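PDB 2J22: fucolectin-related protein from Streptococcus pneumoniae, which probably binds fucose-containing blood group antigens as a calcium-containing carbohydrate-binding module of a pneumococcal virulence factor. Local coordinates for residues 74-79 with 111-116; 87-92 with 126-131. One frame throughout, in Å; residues are numbered along the deposited sequence.

Interaction 1 (74-79 with 111-116)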
loop_
_atom_site.group_PDB
_atom_site.type_symbol
_atom_site.label_atom_id
_atom_site.label_comp_id
_atom_site.label_asym_id
_atom_site.label_seq_id
_atom_site.Cartn_x
_atom_site.Cartn_y
_atom_site.Cartn_z
ATOM N N ILE A 74 -6.521 5.032 -0.912
ATOM C CA ILE A 74 -6.880 4.222 -2.068
ATOM C C ILE A 74 -5.677 3.271 -2.515
ATOM O O ILE A 74 -4.505 3.706 -2.614
ATOM C CB ILE A 74 -7.461 5.078 -3.258
ATOM C CG1 ILE A 74 -8.421 6.172 -2.797
ATOM C CG2 ILE A 74 -8.191 4.182 -4.229
ATOM C CD1 ILE A 74 -8.960 7.106 -3.975
ATOM N N ILE A 75 -5.981 1.981 -2.606
ATOM C CA ILE A 75 -5.023 0.943 -3.019
ATOM C C ILE A 75 -5.442 0.402 -4.402
ATOM O O ILE A 75 -6.590 0.001 -4.594
ATOM C CB ILE A 75 -4.984 -0.202 -1.989
ATOM C CG1 ILE A 75 -4.374 0.294 -0.668
ATOM C CG2 ILE A 75 -4.223 -1.450 -2.528
ATOM C CD1 ILE A 75 -4.980 -0.392 0.540
ATOM N N TYR A 76 -4.516 0.442 -5.349
ATOM C CA TYR A 76 -4.709 -0.016 -6.737
ATOM C C TYR A 76 -3.929 -1.310 -6.897
ATOM O O TYR A 76 -2.764 -1.378 -6.528
ATOM C CB TYR A 76 -4.217 1.037 -7.723
ATOM C CG TYR A 76 -5.195 2.182 -7.845
ATOM C CD1 TYR A 76 -6.331 2.043 -8.627
ATOM C CD2 TYR A 76 -5.041 3.371 -7.108
ATOM C CE1 TYR A 76 -7.278 3.034 -8.722
ATOM C CE2 TYR A 76 -6.021 4.394 -7.190
ATOM C CZ TYR A 76 -7.121 4.194 -8.008
ATOM O OH TYR A 76 -8.067 5.163 -8.177
ATOM N N ASN A 77 -4.615 -2.379 -7.290
ATOM C CA ASN A 77 -3.962 -3.680 -7.430
ATOM C C ASN A 77 -3.217 -3.835 -8.764
ATOM O O ASN A 77 -3.496 -3.104 -9.707
ATOM C CB ASN A 77 -5.078 -4.731 -7.374
ATOM C CG ASN A 77 -4.571 -6.142 -7.069
ATOM O OD1 ASN A 77 -3.399 -6.362 -6.831
ATOM N ND2 ASN A 77 -5.502 -7.120 -7.067
ATOM N N ARG A 78 -2.286 -4.778 -8.852
ATOM C CA ARG A 78 -1.828 -5.302 -10.126
ATOM C C ARG A 78 -3.062 -5.782 -10.931
ATOM O O ARG A 78 -4.075 -6.167 -10.334
ATOM C CB ARG A 78 -0.925 -6.525 -9.871
ATOM C CG ARG A 78 -0.186 -7.063 -11.146
ATOM C CD ARG A 78 0.799 -8.216 -10.862
ATOM N NE ARG A 78 1.317 -8.749 -12.139
ATOM C CZ ARG A 78 2.137 -9.787 -12.199
ATOM N NH1 ARG A 78 2.494 -10.406 -11.071
ATOM N NH2 ARG A 78 2.557 -10.245 -13.371
ATOM N N THR A 79 -2.983 -5.703 -12.255
ATOM C CA THR A 79 -4.112 -6.073 -13.131
ATOM C C THR A 79 -3.766 -7.084 -14.258
ATOM O O THR A 79 -4.652 -7.728 -14.781
ATOM C CB THR A 79 -4.788 -4.792 -13.767
ATOM O OG1 THR A 79 -3.854 -4.114 -14.603
ATOM C CG2 THR A 79 -5.197 -3.746 -12.722
ATOM N N SER A 111 -12.756 -5.319 -7.462
ATOM C CA SER A 111 -12.330 -4.596 -8.662
ATOM C C SER A 111 -10.841 -4.394 -8.563
ATOM O O SER A 111 -10.214 -4.937 -7.665
ATOM C CB SER A 111 -13.063 -3.253 -8.827
ATOM O OG SER A 111 -12.983 -2.488 -7.646
ATOM N N ASN A 112 -10.268 -3.618 -9.472
ATOM C CA ASN A 112 -8.841 -3.393 -9.409
ATOM C C ASN A 112 -8.420 -2.443 -8.286
ATOM O O ASN A 112 -7.276 -2.084 -8.222
ATOM C CB ASN A 112 -8.261 -2.972 -10.769
ATOM C CG ASN A 112 -8.783 -1.606 -11.268
ATOM O OD1 ASN A 112 -9.254 -0.744 -10.487
ATOM N ND2 ASN A 112 -8.689 -1.407 -12.590
ATOM N N ASN A 113 -9.345 -2.060 -7.403
ATOM C CA ASN A 113 -9.030 -1.096 -6.348
ATOM C C ASN A 113 -9.935 -1.140 -5.100
ATOM O O ASN A 113 -11.033 -1.701 -5.143
ATOM C CB ASN A 113 -8.898 0.320 -6.926
ATOM C CG ASN A 113 -10.250 0.974 -7.184
ATOM O OD1 ASN A 113 -10.837 0.816 -8.245
ATOM N ND2 ASN A 113 -10.749 1.684 -6.193
ATOM N N LEU A 114 -9.454 -0.555 -3.995
ATOM C CA LEU A 114 -10.234 -0.424 -2.760
ATOM C C LEU A 114 -10.005 0.935 -2.122
ATOM O O LEU A 114 -8.885 1.385 -2.002
ATOM C CB LEU A 114 -9.943 -1.553 -1.778
ATOM C CG LEU A 114 -9.961 -1.316 -0.266
ATOM C CD1 LEU A 114 -11.221 -1.788 0.375
ATOM C CD2 LEU A 114 -8.740 -1.970 0.431
ATOM N N SER A 115 -11.096 1.577 -1.727
ATOM C CA SER A 115 -11.056 2.889 -1.119
ATOM C C SER A 115 -11.447 2.733 0.342
ATOM O O SER A 115 -12.354 1.979 0.671
ATOM C CB SER A 115 -11.981 3.876 -1.856
ATOM O OG SER A 115 -11.554 5.227 -1.668
ATOM N N ILE A 116 -10.717 3.403 1.229
ATOM C CA ILE A 116 -11.028 3.373 2.652
ATOM C C ILE A 116 -11.109 4.807 3.150
ATOM O O ILE A 116 -10.162 5.570 2.959
ATOM C CB ILE A 116 -9.931 2.635 3.411
ATOM C CG1 ILE A 116 -9.722 1.219 2.846
ATOM C CG2 ILE A 116 -10.226 2.643 4.905
ATOM C CD1 ILE A 116 -10.310 0.096 3.669
HETATM O O HOH W 1 -8.237 -6.794 -7.874
HETATM O O HOH W 2 -5.023 -1.113 -10.460
#
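Ile74 meets Ser115 in this antiparallel strand pair, which lies in one sheet of the galactose-binding-like beta-sandwich. Its CG1 runs beside the backbone N (chi1 -41°), which brings that carbon to 3.5 Å from Ser115 OG. The CG2 branch leans over Leu114 O instead. Ile75 and Leu114 form the hydrogen-bonded pair. Ile75 N gives a nearly straight bond to Leu114 O at 3.0 Å, and Leu114 N returns one to Ile75 O. On the inner side of the pair, Ile75 CD1 and Leu114 CD2 pack at 4.1 Å, with the two side chains pointing the same way. Tyr76 turns to the other face, with Ile74. Its ring lies alongside Asn113, and CD1 is 3.5 Å from Asn113 CB. Glu141 and Glu143 of strand 139-146 also touch the Tyr76 side chain, and Glu141 is a calcium ligand as well. Asn77 N reaches Asn112 O at 2.8 Å. Asn77 ND2 bonds to Ile83 O and to a water held by Ser111 O. Last, Thr79 CG2 rests 3.7 Å from Asn112 CB.

Interaction 2 (87-92 with 126-131)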
loop_
_atom_site.group_PDB
_atom_site.type_symbol
_atom_site.label_atom_id
_atom_site.label_comp_id
_atom_site.label_asym_id
_atom_site.label_seq_id
_atom_site.Cartn_x
_atom_site.Cartn_y
_atom_site.Cartn_z
ATOM N N SER A 87 -5.002 -10.199 -1.356
ATOM C CA SER A 87 -6.214 -10.706 -0.688
ATOM C C SER A 87 -5.785 -11.151 0.702
ATOM O O SER A 87 -4.596 -11.376 0.922
ATOM C CB SER A 87 -6.764 -11.908 -1.448
ATOM O OG SER A 87 -5.880 -13.020 -1.361
ATOM N N ASN A 88 -6.731 -11.293 1.630
ATOM C CA ASN A 88 -6.426 -11.732 3.011
ATOM C C ASN A 88 -5.284 -10.936 3.574
ATOM O O ASN A 88 -4.219 -11.503 3.898
ATOM C CB ASN A 88 -6.102 -13.247 3.040
ATOM C CG ASN A 88 -5.806 -13.781 4.461
ATOM O OD1 ASN A 88 -6.199 -13.170 5.476
ATOM N ND2 ASN A 88 -5.098 -14.910 4.539
ATOM N N PHE A 89 -5.484 -9.616 3.679
ATOM C CA PHE A 89 -4.390 -8.754 4.092
ATOM C C PHE A 89 -4.757 -7.768 5.164
ATOM O O PHE A 89 -5.903 -7.505 5.403
ATOM C CB PHE A 89 -3.655 -8.074 2.879
ATOM C CG PHE A 89 -4.476 -7.067 2.135
ATOM C CD1 PHE A 89 -4.435 -5.714 2.485
ATOM C CD2 PHE A 89 -5.292 -7.466 1.056
ATOM C CE1 PHE A 89 -5.225 -4.711 1.765
ATOM C CE2 PHE A 89 -6.030 -6.550 0.352
ATOM C CZ PHE A 89 -6.014 -5.161 0.671
ATOM N N ASP A 90 -3.745 -7.196 5.827
ATOM C CA ASP A 90 -4.017 -6.146 6.771
ATOM C C ASP A 90 -3.436 -4.821 6.316
ATOM O O ASP A 90 -2.319 -4.770 5.730
ATOM C CB ASP A 90 -3.388 -6.495 8.116
ATOM C CG ASP A 90 -4.091 -7.614 8.806
ATOM O OD1 ASP A 90 -5.369 -7.693 8.767
ATOM O OD2 ASP A 90 -3.434 -8.455 9.420
ATOM N N ILE A 91 -4.194 -3.770 6.605
ATOM C CA ILE A 91 -3.738 -2.377 6.515
ATOM C C ILE A 91 -3.544 -1.944 7.961
ATOM O O ILE A 91 -4.495 -2.036 8.753
ATOM C CB ILE A 91 -4.831 -1.498 5.837
ATOM C CG1 ILE A 91 -5.146 -2.021 4.433
ATOM C CG2 ILE A 91 -4.462 0.014 5.893
ATOM C CD1 ILE A 91 -6.285 -1.331 3.724
ATOM N N ILE A 92 -2.336 -1.463 8.291
ATOM C CA ILE A 92 -1.996 -1.061 9.634
ATOM C C ILE A 92 -1.467 0.356 9.599
ATOM O O ILE A 92 -0.531 0.638 8.854
ATOM C CB ILE A 92 -0.876 -1.974 10.259
ATOM C CG1 ILE A 92 -1.071 -3.463 9.910
ATOM C CG2 ILE A 92 -0.925 -1.821 11.768
ATOM C CD1 ILE A 92 0.176 -4.338 10.030
ATOM N N VAL A 126 2.005 3.842 7.080
ATOM C CA VAL A 126 0.974 2.900 6.647
ATOM C C VAL A 126 1.713 1.670 6.089
ATOM O O VAL A 126 2.664 1.818 5.271
ATOM C CB VAL A 126 0.009 3.475 5.573
ATOM C CG1 VAL A 126 -1.126 2.418 5.262
ATOM C CG2 VAL A 126 -0.689 4.803 5.969
ATOM N N ARG A 127 1.314 0.490 6.579
ATOM C CA ARG A 127 1.871 -0.804 6.214
ATOM C C ARG A 127 0.764 -1.637 5.602
ATOM O O ARG A 127 -0.387 -1.660 6.117
ATOM C CB ARG A 127 2.303 -1.510 7.447
ATOM C CG ARG A 127 3.146 -2.770 7.224
ATOM C CD ARG A 127 4.441 -2.571 8.013
ATOM N NE ARG A 127 4.937 -3.812 8.342
ATOM C CZ ARG A 127 6.206 -4.108 8.549
ATOM N NH1 ARG A 127 7.186 -3.208 8.504
ATOM N NH2 ARG A 127 6.458 -5.346 8.826
ATOM N N ILE A 128 1.060 -2.296 4.491
ATOM C CA ILE A 128 0.094 -3.258 3.961
ATOM C C ILE A 128 0.850 -4.601 4.097
ATOM O O ILE A 128 1.980 -4.694 3.620
ATOM C CB ILE A 128 -0.203 -2.922 2.479
ATOM C CG1 ILE A 128 -0.986 -1.598 2.341
ATOM C CG2 ILE A 128 -0.984 -4.116 1.851
ATOM C CD1 ILE A 128 -1.164 -1.119 0.911
ATOM N N SER A 129 0.267 -5.623 4.734
ATOM C CA SER A 129 0.982 -6.873 5.032
ATOM C C SER A 129 0.063 -8.039 4.755
ATOM O O SER A 129 -1.049 -8.124 5.371
ATOM C CB SER A 129 1.428 -6.911 6.530
ATOM O OG SER A 129 2.339 -7.989 6.836
ATOM N N LEU A 130 0.531 -8.981 3.916
ATOM C CA LEU A 130 -0.292 -10.147 3.534
ATOM C C LEU A 130 -0.348 -11.145 4.724
ATOM O O LEU A 130 0.641 -11.270 5.449
ATOM C CB LEU A 130 0.350 -10.814 2.307
ATOM C CG LEU A 130 0.441 -9.965 1.020
ATOM C CD1 LEU A 130 1.035 -10.786 -0.176
ATOM C CD2 LEU A 130 -0.893 -9.399 0.578
ATOM N N ARG A 131 -1.501 -11.785 4.967
ATOM C CA ARG A 131 -1.595 -12.765 6.053
ATOM C C ARG A 131 -1.291 -14.228 5.636
ATOM O O ARG A 131 -1.029 -15.070 6.487
ATOM C CB ARG A 131 -2.947 -12.678 6.786
ATOM C CG ARG A 131 -3.054 -11.482 7.711
ATOM C CD ARG A 131 -1.995 -11.412 8.859
ATOM N NE ARG A 131 -2.363 -12.158 10.081
ATOM C CZ ARG A 131 -3.400 -11.844 10.876
ATOM N NH1 ARG A 131 -4.175 -10.792 10.587
ATOM N NH2 ARG A 131 -3.667 -12.581 11.961
#
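Phe89 and Ile128 carry the tightly packed side of this contact. Their side chains lie side by side, with Phe89 CD1 3.9 Å from Ile128 CG2. Phe89 CG sits between the backbone N and the carbonyl carbon (chi1 68°), and the ring follows it. Phe89 CB lies 3.8 Å from Leu130 CD2. Further along the same face, Ile91 CG2 touches Val126 CG1 more loosely, at 4.2 Å. All five side chains are buried. Ile91 and Ile128 also press on Ile75 of strand 67-77, so this face looks into the core between the two sheets.

The backbones form a regular antiparallel ladder. Asp90 pairs with Ser129 and Ile92 with Arg127, each through two hydrogen bonds. The strands are neighbours in the five-stranded sheet of the galactose-binding-like beta-sandwich. Strand 59-64 flanks one side and strand 100-108 the other. Asn88 and Phe89 both face Ile106, which makes a G1 beta bulge where the chain turns its corner.

The opposite face, with Asp90, Ile92, Arg127 and Ser129, is mixed. Asp90 is buried, but the others are partly exposed and Arg131 is exposed. Arg131, beyond the strand end, folds back over Asp90, its chain bent at chi2 and chi3. Its NH1 forms a salt bridge with Asp90 OD2 at 2.7 Å. The oxygen uses its syn lone pair, but the bond is bent, with an N-H...O angle of 137°. The carboxylate and guanidinium planes are 42° apart, so the pair is not a flat bidentate fork. Asp90 OD1 has its own partner, His105 ND1, which probably fixes the carboxylate's rotation. Arg127 leads away to a salt bridge with Glu61 and a cation-pi contact with Trp59. At the loop end, Arg131 N bonds to Asn88 O. Asn88 ND2 bonds to Ser132 OG, and Asn88 OD1 lies 3.5 Å from Arg131 CB.

The two interactions are antiparallel pairs in the two facing sheets of one sandwich. They meet in the core. Ile75 CD1 packs on Ile91 CD1 at 3.6 Å, and Ile75 CG1 on Ile128 CD1 at 3.8 Å. Leu114 CD2 adds a longer contact to Phe89 CZ. The ladder of 87-92 with 126-131 sits within its sheet and buries more surface, 565 Å² against 418 Å². It places six buried residues in the contact, while interaction 1 has two. Their outer ends also differ. Interaction 1 runs out into a loop with waters at its polar atoms. Interaction 2 closes with a salt bridge between charged side chains.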